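Local structure of sugar ABC transporter substrate-binding protein, BlMnBP1 (Bifidobacterium animalis subsp. lactis ATCC 27673, 6I5R) at residues A[36-41]-A[331-336]; A[27-32]-A[337-342]; A[397-402]-A[434-439]; A[222-227]-A[389-394]. The protein binds manno-oligosaccharides such as mannobiose as the substrate-binding component of an ABC transporter that confers growth on beta-mannan. All coordinates share one frame; numbering follows the deposited sequence.

Contact 1 (A[36-41]-A[331-336])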
loop_
_atom_site.group_PDB
_atom_site.type_symbol
_atom_site.label_atom_id
_atom_site.label_comp_id
_atom_site.label_asym_id
_atom_site.label_seq_id
_atom_site.Cartn_x
_atom_site.Cartn_y
_atom_site.Cartn_z
ATOM N N ILE A 36 -30.391 3.357 -15.000
ATOM C CA ILE A 36 -30.368 2.539 -13.803
ATOM C C ILE A 36 -30.842 3.371 -12.630
ATOM O O ILE A 36 -30.435 4.534 -12.470
ATOM C CB ILE A 36 -28.962 1.969 -13.544
ATOM C CG1 ILE A 36 -28.518 1.111 -14.724
ATOM C CG2 ILE A 36 -28.973 1.117 -12.283
ATOM C CD1 ILE A 36 -27.037 0.717 -14.640
ATOM N N LYS A 37 -31.670 2.754 -11.792
ATOM C CA LYS A 37 -32.088 3.304 -10.503
ATOM C C LYS A 37 -31.783 2.254 -9.446
ATOM O O LYS A 37 -32.477 1.233 -9.356
ATOM C CB LYS A 37 -33.578 3.647 -10.508
ATOM C CG LYS A 37 -34.016 4.555 -11.671
ATOM C CD LYS A 37 -35.529 4.608 -11.851
ATOM C CE LYS A 37 -35.925 5.571 -12.978
ATOM N NZ LYS A 37 -34.831 5.815 -13.991
ATOM N N THR A 38 -30.734 2.478 -8.659
ATOM C CA THR A 38 -30.385 1.512 -7.626
ATOM C C THR A 38 -29.480 2.180 -6.599
ATOM O O THR A 38 -29.068 3.342 -6.736
ATOM C CB THR A 38 -29.716 0.280 -8.233
ATOM O OG1 THR A 38 -29.492 -0.712 -7.234
ATOM C CG2 THR A 38 -28.374 0.643 -8.833
ATOM N N THR A 39 -29.159 1.401 -5.575
ATOM C CA THR A 39 -28.251 1.801 -4.520
ATOM C C THR A 39 -27.161 0.755 -4.378
ATOM O O THR A 39 -27.438 -0.445 -4.366
ATOM C CB THR A 39 -28.998 1.946 -3.207
ATOM O OG1 THR A 39 -29.997 2.958 -3.337
ATOM C CG2 THR A 39 -28.046 2.328 -2.119
ATOM N N ILE A 40 -25.929 1.225 -4.252
ATOM C CA ILE A 40 -24.780 0.358 -4.049
ATOM C C ILE A 40 -24.085 0.769 -2.765
ATOM O O ILE A 40 -24.086 1.944 -2.383
ATOM C CB ILE A 40 -23.831 0.413 -5.259
ATOM C CG1 ILE A 40 -23.350 1.836 -5.503
ATOM C CG2 ILE A 40 -24.603 -0.118 -6.506
ATOM C CD1 ILE A 40 -22.286 1.962 -6.623
ATOM N N THR A 41 -23.502 -0.229 -2.101
ATOM C CA THR A 41 -22.787 -0.067 -0.848
ATOM C C THR A 41 -21.309 -0.204 -1.175
ATOM O O THR A 41 -20.887 -1.215 -1.754
ATOM C CB THR A 41 -23.240 -1.085 0.196
ATOM O OG1 THR A 41 -24.584 -0.768 0.581
ATOM C CG2 THR A 41 -22.365 -1.007 1.447
ATOM N N LYS A 331 -27.332 -8.021 -11.744
ATOM C CA LYS A 331 -26.673 -7.422 -12.903
ATOM C C LYS A 331 -26.746 -5.895 -12.830
ATOM O O LYS A 331 -25.763 -5.205 -13.139
ATOM C CB LYS A 331 -27.265 -7.928 -14.229
ATOM C CG LYS A 331 -28.726 -7.574 -14.491
ATOM C CD LYS A 331 -29.100 -7.549 -15.992
ATOM C CE LYS A 331 -30.544 -8.062 -16.232
ATOM N NZ LYS A 331 -31.596 -7.669 -15.204
ATOM N N GLU A 332 -27.869 -5.355 -12.346
ATOM C CA GLU A 332 -28.021 -3.908 -12.253
ATOM C C GLU A 332 -26.965 -3.320 -11.330
ATOM O O GLU A 332 -26.295 -2.345 -11.685
ATOM C CB GLU A 332 -29.439 -3.557 -11.772
ATOM C CG GLU A 332 -29.787 -2.067 -11.783
ATOM C CD GLU A 332 -31.268 -1.787 -11.468
ATOM O OE1 GLU A 332 -31.868 -2.516 -10.613
ATOM O OE2 GLU A 332 -31.863 -0.841 -12.097
ATOM N N LYS A 333 -26.781 -3.925 -10.146
ATOM C CA LYS A 333 -25.823 -3.384 -9.184
ATOM C C LYS A 333 -24.389 -3.629 -9.625
ATOM O O LYS A 333 -23.509 -2.813 -9.341
ATOM C CB LYS A 333 -26.059 -3.977 -7.793
ATOM C CG LYS A 333 -27.417 -3.567 -7.233
ATOM C CD LYS A 333 -27.593 -3.997 -5.773
ATOM C CE LYS A 333 -28.967 -3.575 -5.251
ATOM N NZ LYS A 333 -28.997 -3.647 -3.783
ATOM N N GLN A 334 -24.129 -4.748 -10.298
ATOM C CA GLN A 334 -22.813 -4.939 -10.890
ATOM C C GLN A 334 -22.476 -3.818 -11.865
ATOM O O GLN A 334 -21.363 -3.280 -11.856
ATOM C CB GLN A 334 -22.743 -6.292 -11.593
ATOM C CG GLN A 334 -22.722 -7.484 -10.674
ATOM C CD GLN A 334 -22.397 -8.752 -11.402
ATOM O OE1 GLN A 334 -22.069 -8.714 -12.559
ATOM N NE2 GLN A 334 -22.455 -9.890 -10.710
ATOM N N GLU A 335 -23.426 -3.444 -12.714
ATOM C CA GLU A 335 -23.153 -2.405 -13.695
ATOM C C GLU A 335 -23.073 -1.037 -13.032
ATOM O O GLU A 335 -22.160 -0.248 -13.321
ATOM C CB GLU A 335 -24.234 -2.421 -14.782
ATOM C CG GLU A 335 -23.882 -1.545 -15.966
ATOM C CD GLU A 335 -25.006 -1.433 -16.973
ATOM O OE1 GLU A 335 -25.874 -2.347 -17.011
ATOM O OE2 GLU A 335 -24.989 -0.441 -17.737
ATOM N N ALA A 336 -23.981 -0.755 -12.096
ATOM C CA ALA A 336 -23.896 0.495 -11.355
ATOM C C ALA A 336 -22.542 0.615 -10.666
ATOM O O ALA A 336 -21.923 1.678 -10.675
ATOM C CB ALA A 336 -25.014 0.590 -10.328
HETATM O O HOH W 1 -26.554 -2.988 -2.133
#

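Contact 2 (A[27-32]-A[337-342])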
loop_
_atom_site.group_PDB
_atom_site.type_symbol
_atom_site.label_atom_id
_atom_site.label_comp_id
_atom_site.label_asym_id
_atom_site.label_seq_id
_atom_site.Cartn_x
_atom_site.Cartn_y
_atom_site.Cartn_z
ATOM N N ILE A 27 -17.819 0.801 -21.161
ATOM C CA ILE A 27 -18.660 1.788 -20.494
ATOM C C ILE A 27 -18.321 3.163 -21.044
ATOM O O ILE A 27 -17.158 3.587 -20.999
ATOM C CB ILE A 27 -18.449 1.734 -18.969
ATOM C CG1 ILE A 27 -18.887 0.383 -18.422
ATOM C CG2 ILE A 27 -19.200 2.851 -18.270
ATOM C CD1 ILE A 27 -18.577 0.236 -16.984
ATOM N N LYS A 28 -19.348 3.884 -21.491
ATOM C CA LYS A 28 -19.241 5.291 -21.862
ATOM C C LYS A 28 -19.823 6.125 -20.735
ATOM O O LYS A 28 -21.052 6.276 -20.643
ATOM C CB LYS A 28 -19.997 5.517 -23.165
ATOM C CG LYS A 28 -19.522 4.690 -24.424
ATOM C CD LYS A 28 -20.622 4.792 -25.539
ATOM C CE LYS A 28 -20.045 4.332 -26.877
ATOM N NZ LYS A 28 -21.092 4.162 -27.945
ATOM N N LEU A 29 -18.959 6.631 -19.858
ATOM C CA LEU A 29 -19.442 7.399 -18.715
ATOM C C LEU A 29 -20.320 8.588 -19.144
ATOM O O LEU A 29 -19.912 9.430 -19.968
ATOM C CB LEU A 29 -18.278 7.901 -17.871
ATOM C CG LEU A 29 -17.565 6.886 -17.052
ATOM C CD1 LEU A 29 -16.325 7.531 -16.381
ATOM C CD2 LEU A 29 -18.482 6.284 -15.982
ATOM N N GLY A 30 -21.537 8.680 -18.566
ATOM C CA GLY A 30 -22.500 9.698 -18.964
ATOM C C GLY A 30 -23.519 9.203 -19.943
ATOM O O GLY A 30 -24.538 9.864 -20.149
ATOM N N GLU A 31 -23.297 8.043 -20.525
ATOM C CA GLU A 31 -24.273 7.472 -21.438
ATOM C C GLU A 31 -24.696 6.079 -21.018
ATOM O O GLU A 31 -25.913 5.777 -20.945
ATOM C CB GLU A 31 -23.666 7.473 -22.847
ATOM C CG GLU A 31 -23.504 8.892 -23.365
ATOM C CD GLU A 31 -24.825 9.589 -23.608
ATOM O OE1 GLU A 31 -25.871 8.887 -23.590
ATOM O OE2 GLU A 31 -24.820 10.835 -23.824
ATOM N N THR A 32 -23.721 5.226 -20.719
ATOM C CA THR A 32 -24.019 3.866 -20.297
ATOM C C THR A 32 -24.651 3.842 -18.912
ATOM O O THR A 32 -24.232 4.575 -18.016
ATOM C CB THR A 32 -22.747 3.018 -20.267
ATOM O OG1 THR A 32 -22.028 3.227 -21.486
ATOM C CG2 THR A 32 -23.062 1.525 -20.082
ATOM N N SER A 337 -22.064 -0.486 -10.092
ATOM C CA SER A 337 -20.802 -0.452 -9.356
ATOM C C SER A 337 -19.630 -0.228 -10.298
ATOM O O SER A 337 -18.672 0.468 -9.949
ATOM C CB SER A 337 -20.620 -1.757 -8.581
ATOM O OG SER A 337 -21.576 -1.905 -7.543
ATOM N N MET A 338 -19.682 -0.830 -11.495
ATOM C CA MET A 338 -18.575 -0.695 -12.440
ATOM C C MET A 338 -18.538 0.707 -13.032
ATOM O O MET A 338 -17.451 1.252 -13.296
ATOM C CB MET A 338 -18.679 -1.758 -13.543
ATOM C CG MET A 338 -17.445 -1.833 -14.413
ATOM S SD MET A 338 -17.434 -3.210 -15.609
ATOM C CE MET A 338 -17.779 -4.660 -14.613
ATOM N N ILE A 339 -19.715 1.311 -13.214
ATOM C CA ILE A 339 -19.786 2.722 -13.581
ATOM C C ILE A 339 -19.136 3.593 -12.510
ATOM O O ILE A 339 -18.319 4.462 -12.815
ATOM C CB ILE A 339 -21.248 3.128 -13.829
ATOM C CG1 ILE A 339 -21.780 2.339 -15.024
ATOM C CG2 ILE A 339 -21.362 4.625 -14.034
ATOM C CD1 ILE A 339 -23.267 2.536 -15.318
ATOM N N PHE A 340 -19.474 3.373 -11.231
ATOM C CA PHE A 340 -18.875 4.184 -10.177
ATOM C C PHE A 340 -17.358 3.985 -10.104
ATOM O O PHE A 340 -16.610 4.943 -9.903
ATOM C CB PHE A 340 -19.530 3.864 -8.823
ATOM C CG PHE A 340 -18.949 4.661 -7.691
ATOM C CD1 PHE A 340 -19.199 6.020 -7.597
ATOM C CD2 PHE A 340 -18.139 4.063 -6.750
ATOM C CE1 PHE A 340 -18.636 6.774 -6.598
ATOM C CE2 PHE A 340 -17.571 4.822 -5.727
ATOM C CZ PHE A 340 -17.834 6.173 -5.653
ATOM N N VAL A 341 -16.880 2.747 -10.243
ATOM C CA VAL A 341 -15.432 2.535 -10.238
ATOM C C VAL A 341 -14.786 3.272 -11.403
ATOM O O VAL A 341 -13.745 3.922 -11.260
ATOM C CB VAL A 341 -15.107 1.031 -10.277
ATOM C CG1 VAL A 341 -13.630 0.811 -10.563
ATOM C CG2 VAL A 341 -15.489 0.369 -8.977
ATOM N N LYS A 342 -15.371 3.171 -12.587
ATOM C CA LYS A 342 -14.760 3.857 -13.713
ATOM C C LYS A 342 -14.803 5.364 -13.512
ATOM O O LYS A 342 -13.855 6.073 -13.877
ATOM C CB LYS A 342 -15.450 3.475 -15.019
ATOM C CG LYS A 342 -14.742 4.015 -16.266
ATOM C CD LYS A 342 -15.139 3.236 -17.532
ATOM C CE LYS A 342 -14.269 3.587 -18.724
ATOM N NZ LYS A 342 -14.629 2.768 -19.923
#

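Contact 3 (A[397-402]-A[434-439])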
loop_
_atom_site.group_PDB
_atom_site.type_symbol
_atom_site.label_atom_id
_atom_site.label_comp_id
_atom_site.label_asym_id
_atom_site.label_seq_id
_atom_site.Cartn_x
_atom_site.Cartn_y
_atom_site.Cartn_z
ATOM N N SER A 397 0.803 -18.168 1.651
ATOM C CA SER A 397 -0.143 -18.877 2.493
ATOM C C SER A 397 0.529 -20.031 3.235
ATOM O O SER A 397 0.431 -20.137 4.468
ATOM C CB SER A 397 -1.296 -19.359 1.618
ATOM O OG SER A 397 -2.158 -20.193 2.346
ATOM N N ASP A 398 1.255 -20.889 2.522
ATOM C CA ASP A 398 1.819 -22.064 3.179
ATOM C C ASP A 398 2.915 -21.691 4.188
ATOM O O ASP A 398 3.093 -22.382 5.205
ATOM C CB ASP A 398 2.345 -23.030 2.114
ATOM C CG ASP A 398 1.228 -23.659 1.253
ATOM O OD1 ASP A 398 0.010 -23.653 1.655
ATOM O OD2 ASP A 398 1.593 -24.171 0.150
ATOM N N SER A 399 3.652 -20.598 3.941
ATOM C CA SER A 399 4.678 -20.152 4.861
ATOM C C SER A 399 4.096 -19.508 6.103
ATOM O O SER A 399 4.797 -19.411 7.117
ATOM C CB SER A 399 5.580 -19.128 4.186
ATOM O OG SER A 399 4.889 -17.895 4.073
ATOM N N GLU A 400 2.879 -18.992 6.007
ATOM C CA GLU A 400 2.228 -18.210 7.056
ATOM C C GLU A 400 2.921 -16.876 7.308
ATOM O O GLU A 400 2.774 -16.295 8.387
ATOM C CB GLU A 400 2.130 -19.022 8.360
ATOM C CG GLU A 400 1.309 -20.323 8.211
ATOM C CD GLU A 400 -0.171 -20.081 8.226
ATOM O OE1 GLU A 400 -0.912 -20.954 8.743
ATOM O OE2 GLU A 400 -0.608 -19.036 7.693
ATOM N N LEU A 401 3.697 -16.378 6.340
ATOM C CA LEU A 401 4.410 -15.118 6.509
ATOM C C LEU A 401 3.648 -13.929 5.956
ATOM O O LEU A 401 3.889 -12.792 6.388
ATOM C CB LEU A 401 5.763 -15.176 5.809
ATOM C CG LEU A 401 6.765 -16.136 6.416
ATOM C CD1 LEU A 401 8.098 -15.946 5.724
ATOM C CD2 LEU A 401 6.947 -15.864 7.859
ATOM N N GLY A 402 2.763 -14.155 4.991
ATOM C CA GLY A 402 1.898 -13.077 4.559
ATOM C C GLY A 402 2.682 -11.845 4.168
ATOM O O GLY A 402 2.386 -10.733 4.627
ATOM N N GLN A 434 13.249 -20.465 7.315
ATOM C CA GLN A 434 12.969 -21.898 7.404
ATOM C C GLN A 434 11.508 -22.192 7.054
ATOM O O GLN A 434 11.207 -23.171 6.346
ATOM C CB GLN A 434 13.367 -22.394 8.807
ATOM C CG GLN A 434 14.886 -22.430 8.973
ATOM C CD GLN A 434 15.420 -22.312 10.401
ATOM O OE1 GLN A 434 14.666 -22.150 11.369
ATOM N NE2 GLN A 434 16.743 -22.382 10.524
ATOM N N LYS A 435 10.594 -21.316 7.471
ATOM C CA LYS A 435 9.192 -21.470 7.107
ATOM C C LYS A 435 8.986 -21.203 5.626
ATOM O O LYS A 435 8.228 -21.919 4.959
ATOM C CB LYS A 435 8.311 -20.538 7.939
ATOM C CG LYS A 435 8.258 -20.949 9.421
ATOM C CD LYS A 435 7.385 -20.067 10.294
ATOM C CE LYS A 435 7.450 -20.536 11.755
ATOM N NZ LYS A 435 6.760 -19.586 12.686
ATOM N N TRP A 436 9.640 -20.166 5.093
ATOM C CA TRP A 436 9.526 -19.877 3.667
ATOM C C TRP A 436 10.144 -20.984 2.840
ATOM O O TRP A 436 9.569 -21.413 1.837
ATOM C CB TRP A 436 10.225 -18.562 3.350
ATOM C CG TRP A 436 9.950 -18.025 2.024
ATOM C CD1 TRP A 436 10.734 -18.148 0.918
ATOM C CD2 TRP A 436 8.849 -17.209 1.649
ATOM N NE1 TRP A 436 10.177 -17.470 -0.133
ATOM C CE2 TRP A 436 9.015 -16.887 0.294
ATOM C CE3 TRP A 436 7.719 -16.745 2.322
ATOM C CZ2 TRP A 436 8.102 -16.125 -0.400
ATOM C CZ3 TRP A 436 6.830 -15.989 1.638
ATOM C CH2 TRP A 436 7.012 -15.693 0.284
ATOM N N ALA A 437 11.302 -21.475 3.276
ATOM C CA ALA A 437 12.020 -22.486 2.519
ATOM C C ALA A 437 11.174 -23.743 2.331
ATOM O O ALA A 437 11.179 -24.332 1.247
ATOM C CB ALA A 437 13.347 -22.784 3.209
ATOM N N LYS A 438 10.395 -24.131 3.355
ATOM C CA LYS A 438 9.513 -25.288 3.224
ATOM C C LYS A 438 8.385 -24.983 2.263
ATOM O O LYS A 438 7.987 -25.841 1.470
ATOM C CB LYS A 438 8.964 -25.703 4.591
ATOM C CG LYS A 438 9.997 -26.504 5.380
ATOM C CD LYS A 438 9.743 -26.560 6.887
ATOM C CE LYS A 438 8.506 -27.338 7.244
ATOM N NZ LYS A 438 8.596 -27.661 8.737
ATOM N N ALA A 439 7.864 -23.756 2.315
ATOM C CA ALA A 439 6.753 -23.377 1.461
ATOM C C ALA A 439 7.181 -23.289 -0.001
ATOM O O ALA A 439 6.417 -23.653 -0.904
ATOM C CB ALA A 439 6.174 -22.049 1.943
#

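Contact 4 (A[222-227]-A[389-394]). With ZN (zinc ion), chain J.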
loop_
_atom_site.group_PDB
_atom_site.type_symbol
_atom_site.label_atom_id
_atom_site.label_comp_id
_atom_site.label_asym_id
_atom_site.label_seq_id
_atom_site.Cartn_x
_atom_site.Cartn_y
_atom_site.Cartn_z
ATOM N N LEU A 222 11.276 -13.967 -5.312
ATOM C CA LEU A 222 10.898 -14.254 -3.930
ATOM C C LEU A 222 10.253 -15.616 -3.745
ATOM O O LEU A 222 10.728 -16.380 -2.886
ATOM C CB LEU A 222 9.974 -13.134 -3.425
ATOM C CG LEU A 222 9.422 -13.210 -1.996
ATOM C CD1 LEU A 222 10.509 -13.153 -0.987
ATOM C CD2 LEU A 222 8.434 -12.040 -1.754
ATOM N N PRO A 223 9.204 -15.991 -4.487
ATOM C CA PRO A 223 8.560 -17.286 -4.253
ATOM C C PRO A 223 9.310 -18.471 -4.837
ATOM O O PRO A 223 8.881 -19.605 -4.617
ATOM C CB PRO A 223 7.177 -17.114 -4.915
ATOM C CG PRO A 223 7.431 -16.148 -6.027
ATOM C CD PRO A 223 8.441 -15.171 -5.449
ATOM N N THR A 224 10.422 -18.253 -5.540
ATOM C CA THR A 224 11.255 -19.358 -5.987
ATOM C C THR A 224 12.579 -19.430 -5.246
ATOM O O THR A 224 13.393 -20.295 -5.580
ATOM C CB THR A 224 11.523 -19.274 -7.492
ATOM O OG1 THR A 224 12.209 -18.055 -7.789
ATOM C CG2 THR A 224 10.233 -19.314 -8.298
ATOM N N THR A 225 12.809 -18.553 -4.253
ATOM C CA THR A 225 14.049 -18.494 -3.476
ATOM C C THR A 225 13.798 -19.032 -2.073
ATOM O O THR A 225 12.929 -18.529 -1.366
ATOM C CB THR A 225 14.554 -17.052 -3.383
ATOM O OG1 THR A 225 14.779 -16.559 -4.709
ATOM C CG2 THR A 225 15.821 -16.950 -2.521
ATOM N N LYS A 226 14.576 -20.029 -1.651
ATOM C CA LYS A 226 14.248 -20.689 -0.391
ATOM C C LYS A 226 14.505 -19.819 0.837
ATOM O O LYS A 226 13.758 -19.906 1.821
ATOM C CB LYS A 226 15.026 -21.985 -0.256
ATOM C CG LYS A 226 14.324 -23.128 -0.911
ATOM C CD LYS A 226 15.259 -24.298 -1.035
ATOM C CE LYS A 226 14.516 -25.537 -1.575
ATOM N NZ LYS A 226 15.400 -26.725 -1.729
ATOM N N GLU A 227 15.557 -19.005 0.834
ATOM C CA GLU A 227 15.895 -18.184 2.000
ATOM C C GLU A 227 16.085 -16.727 1.584
ATOM O O GLU A 227 17.197 -16.167 1.651
ATOM C CB GLU A 227 17.132 -18.728 2.711
ATOM C CG GLU A 227 16.977 -20.107 3.297
ATOM C CD GLU A 227 18.107 -20.441 4.275
ATOM O OE1 GLU A 227 19.253 -20.727 3.823
ATOM O OE2 GLU A 227 17.860 -20.372 5.499
ATOM N N GLU A 389 1.391 -17.291 -11.887
ATOM C CA GLU A 389 0.720 -16.108 -11.356
ATOM C C GLU A 389 0.370 -16.289 -9.887
ATOM O O GLU A 389 0.372 -15.321 -9.121
ATOM C CB GLU A 389 -0.531 -15.837 -12.184
ATOM C CG GLU A 389 -1.070 -14.414 -12.131
ATOM C CD GLU A 389 -2.192 -14.179 -13.157
ATOM O OE1 GLU A 389 -2.703 -15.156 -13.713
ATOM O OE2 GLU A 389 -2.562 -13.015 -13.405
ATOM N N ASP A 390 0.103 -17.521 -9.488
ATOM C CA ASP A 390 -0.401 -17.877 -8.172
ATOM C C ASP A 390 0.705 -18.296 -7.217
ATOM O O ASP A 390 0.430 -18.594 -6.046
ATOM C CB ASP A 390 -1.416 -19.021 -8.325
ATOM C CG ASP A 390 -2.238 -19.234 -7.076
ATOM O OD1 ASP A 390 -2.437 -18.259 -6.326
ATOM O OD2 ASP A 390 -2.692 -20.371 -6.826
ATOM N N LEU A 391 1.951 -18.326 -7.687
ATOM C CA LEU A 391 3.012 -18.928 -6.899
ATOM C C LEU A 391 3.294 -18.117 -5.631
ATOM O O LEU A 391 3.445 -18.691 -4.548
ATOM C CB LEU A 391 4.276 -19.051 -7.752
ATOM C CG LEU A 391 5.401 -19.728 -6.990
ATOM C CD1 LEU A 391 5.054 -21.187 -6.731
ATOM C CD2 LEU A 391 6.708 -19.611 -7.740
ATOM N N LEU A 392 3.346 -16.797 -5.740
ATOM C CA LEU A 392 3.619 -15.991 -4.549
ATOM C C LEU A 392 2.503 -16.154 -3.524
ATOM O O LEU A 392 2.763 -16.308 -2.328
ATOM C CB LEU A 392 3.803 -14.515 -4.899
ATOM C CG LEU A 392 4.003 -13.607 -3.668
ATOM C CD1 LEU A 392 5.359 -13.800 -2.980
ATOM C CD2 LEU A 392 3.781 -12.164 -4.114
ATOM N N ALA A 393 1.247 -16.100 -3.970
ATOM C CA ALA A 393 0.142 -16.220 -3.030
ATOM C C ALA A 393 0.198 -17.552 -2.291
ATOM O O ALA A 393 -0.065 -17.617 -1.082
ATOM C CB ALA A 393 -1.192 -16.061 -3.763
ATOM N N ASN A 394 0.583 -18.620 -2.996
ATOM C CA ASN A 394 0.568 -19.955 -2.428
ATOM C C ASN A 394 1.739 -20.190 -1.485
ATOM O O ASN A 394 1.584 -20.824 -0.439
ATOM C CB ASN A 394 0.577 -20.975 -3.559
ATOM C CG ASN A 394 -0.729 -21.001 -4.333
ATOM O OD1 ASN A 394 -1.702 -20.280 -4.027
ATOM N ND2 ASN A 394 -0.731 -21.777 -5.389
HETATM ZN ZN ZN J . -3.619 -19.635 -5.078
HETATM O O HOH W 2 -3.356 -21.744 -4.905
#

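Contact 1 (A[36-41]-A[331-336])
I36, T38 and I40 each lay a methyl group on the first turns of helix 331-346. The apolar packing gathers at A336: its CB sits 3.7 Å from T38 CG2 and, a little further along the strand, 3.9 Å from I40 CG2. I36 reaches the helix with two branches. Its CG2 presses on the E332 chain, 3.3 Å from E332 CG, the two side chains running past one another in opposite directions. Its CD1 rests 3.8 Å from the carboxylate carbon CD of E335.

A second group of contacts sets the stem of K333 against polar atoms of the strand. T38 carries OG1 anti to its N (chi1 -175°), which swings the hydroxyl to the K333 side and turns CG2 to the alanine; OG1 ends 3.5 Å from K333 CE. The lysine stays extended and crosses on to the strand at T39. There its NZ gives a hydrogen bond of 3.0 Å to a water, which in turn offers a weak one to T39 O. The segments share no direct hydrogen bond.

The axes of 38-41 and 331-336 approach to 8.5 Å and cross at -65°. Strand 38-44 pairs in parallel with strands 73-79 and 100-102, so this is a helix packed across a parallel part of the mixed sheet of an alpha/beta lobe, as in the periplasmic-binding-protein fold.

Contact 2 (A[27-32]-A[337-342])
I27, the residue most deeply covered here, packs against M338, I339 and K342 together. Its CD1 is pushed onto M338, 3.5 Å from M338 CG, closer than carbon atoms usually come, while its CG2 faces I339 CG1 at 4.2 Å.

K342 runs past I27 the opposite way. With CG anti to the backbone N (chi1 -172°) and the rest of the chain extended, its CD lies 3.9 Å from I27 CB and its NZ reaches the I27 carbonyl. That hydrogen bond, NZ to I27 O at 2.9 Å, lies in the carbonyl plane and uses a lone pair. NZ also hydrogen-bonds to Y24 O and makes a cation-pi contact with the Y24 ring, which would be expected to compensate the burial of the ammonium. A leucine in place of K342 would probably leave the I27 and Y24 carbonyls without the donor they share and remove the polar tie between loop and helix.

I339 serves the other half of the loop: its CG2 meets L29 CD2 at 3.9 Å, and its CD1 comes 3.5 Å from T32 O, an oxygen hydrogen-bonded to Y70 OH. L29 CD1 completes the packing 3.9 Å from K342 CG.

Helix 331-346 is thus covered by the 27-32 loop on one face, while S337, F340 and V341 turn to strand 100-102, and the F340 ring meets F42 of strand 38-44 and F66 of helix 59-69 edge-to-face.

Contact 3 (A[397-402]-A[434-439])
D398 begins the contact with its CB alone, set 4.0 Å from A439 CB; its carboxylate continues past this point, and OD2 is hydrogen-bonded to N443 on the same partner helix. S399, next in line, sits where the backbones come closest, its CA 5.0 Å from that of W436. Its CB packs on the A439 methyl, 3.7 Å from A439 CB, and its hydroxyl touches the indole obliquely, OG standing 3.5 Å from W436 CE3. S399 O rests on the stem of K435, 3.8 Å from K435 CB.

The S399 side chain puts OG between its backbone N and carbonyl carbon (chi1 74°). From there the oxygen accepts the L401 N-H over 3.0 Å, at an N-H...O angle of 153°, and also hydrogen-bonds back to N396 O. With an alanine in place of S399 the L401 N-H is likely to lose its acceptor, and the turn after the helix would be less firmly held. E400 takes a positive phi and leaves the helical course, and the L401 side chain after it points to the partner helix.

L401 CD1 lands 3.5 Å from W436 CE3, again obliquely to the ring. The tryptophan is fixed from elsewhere too: NE1 hydrogen-bonds to L222 O, and the F229 ring meets it edge-to-face.

Helices 391-399 and 425-443 thus approach closely over the small residues S399 and A439, and the first is closed by an ST turn, with the tryptophan packed against both the serine and the leucine of that turn.

Contact 4 (A[222-227]-A[389-394])
P223 supplies the centre of this contact, its ring lying against L391 and L392. CB of the proline is 3.7 Å from L392 CA and 3.8 Å from L391 CG, so the ring touches the backbone of helix 391-399 as well as its side chains. On one side of it L222 CD2 meets L392 CD1 at 3.7 Å. On the other, T224 CG2 lies 3.6 Å from L391 CD2, the two side chains crossing at about a right angle. T224 holds OG1 between its N and carbonyl carbon (chi1 61°), an orientation in which the hydroxyl hydrogen-bonds back to Q220 O and the methyl is turned to the leucine. No hydrogen bond joins the segments, and the packing is entirely apolar.

Behind the two leucines, D390 and N394 supply part of a zinc site. D390 grips the ion with both carboxylate oxygens, OD1 at 2.2 Å and OD2 at 2.1 Å from the zinc, and N394 adds OD1 at 2.3 Å. A water, D107 and S109 complete the shell. The asparagine is steadied within it: its ND2 gives a hydrogen bond of 2.8 Å to D390 OD2, meeting the carboxylate from above its plane. Further out, the backbone hydrogen bond from N394 N to D390 O closes the turn that sets both ligands on one side.

D390 and N394, four residues apart at the start of helix 391-399, thus bring their side chains to one ion, while L391 and L392 take the apolar packing of helix 217-224.

Overall arrangement
The four contacts form two pairs. Contacts 1 and 2, centres 11 Å apart, share helix 331-346 and touch through I40 with F340 and I36 with I339; contact 1 is nested inside the loop that contact 2 closes. Contacts 3 and 4, centres 9 Å apart, share helix 391-399 and are stitched together where W436 meets L222 and T225. Contact 4 carries zinc ligands D390 and N394. The pairs stay apart: contacts 2 and 4 come no nearer than about 17 Å between nearest atoms, although their segments alternate along the chain. No segment holds a residue of the mannobiose pocket, but strand 38-44 of contact 1 runs into N45, R46, T47 and D48, which line it.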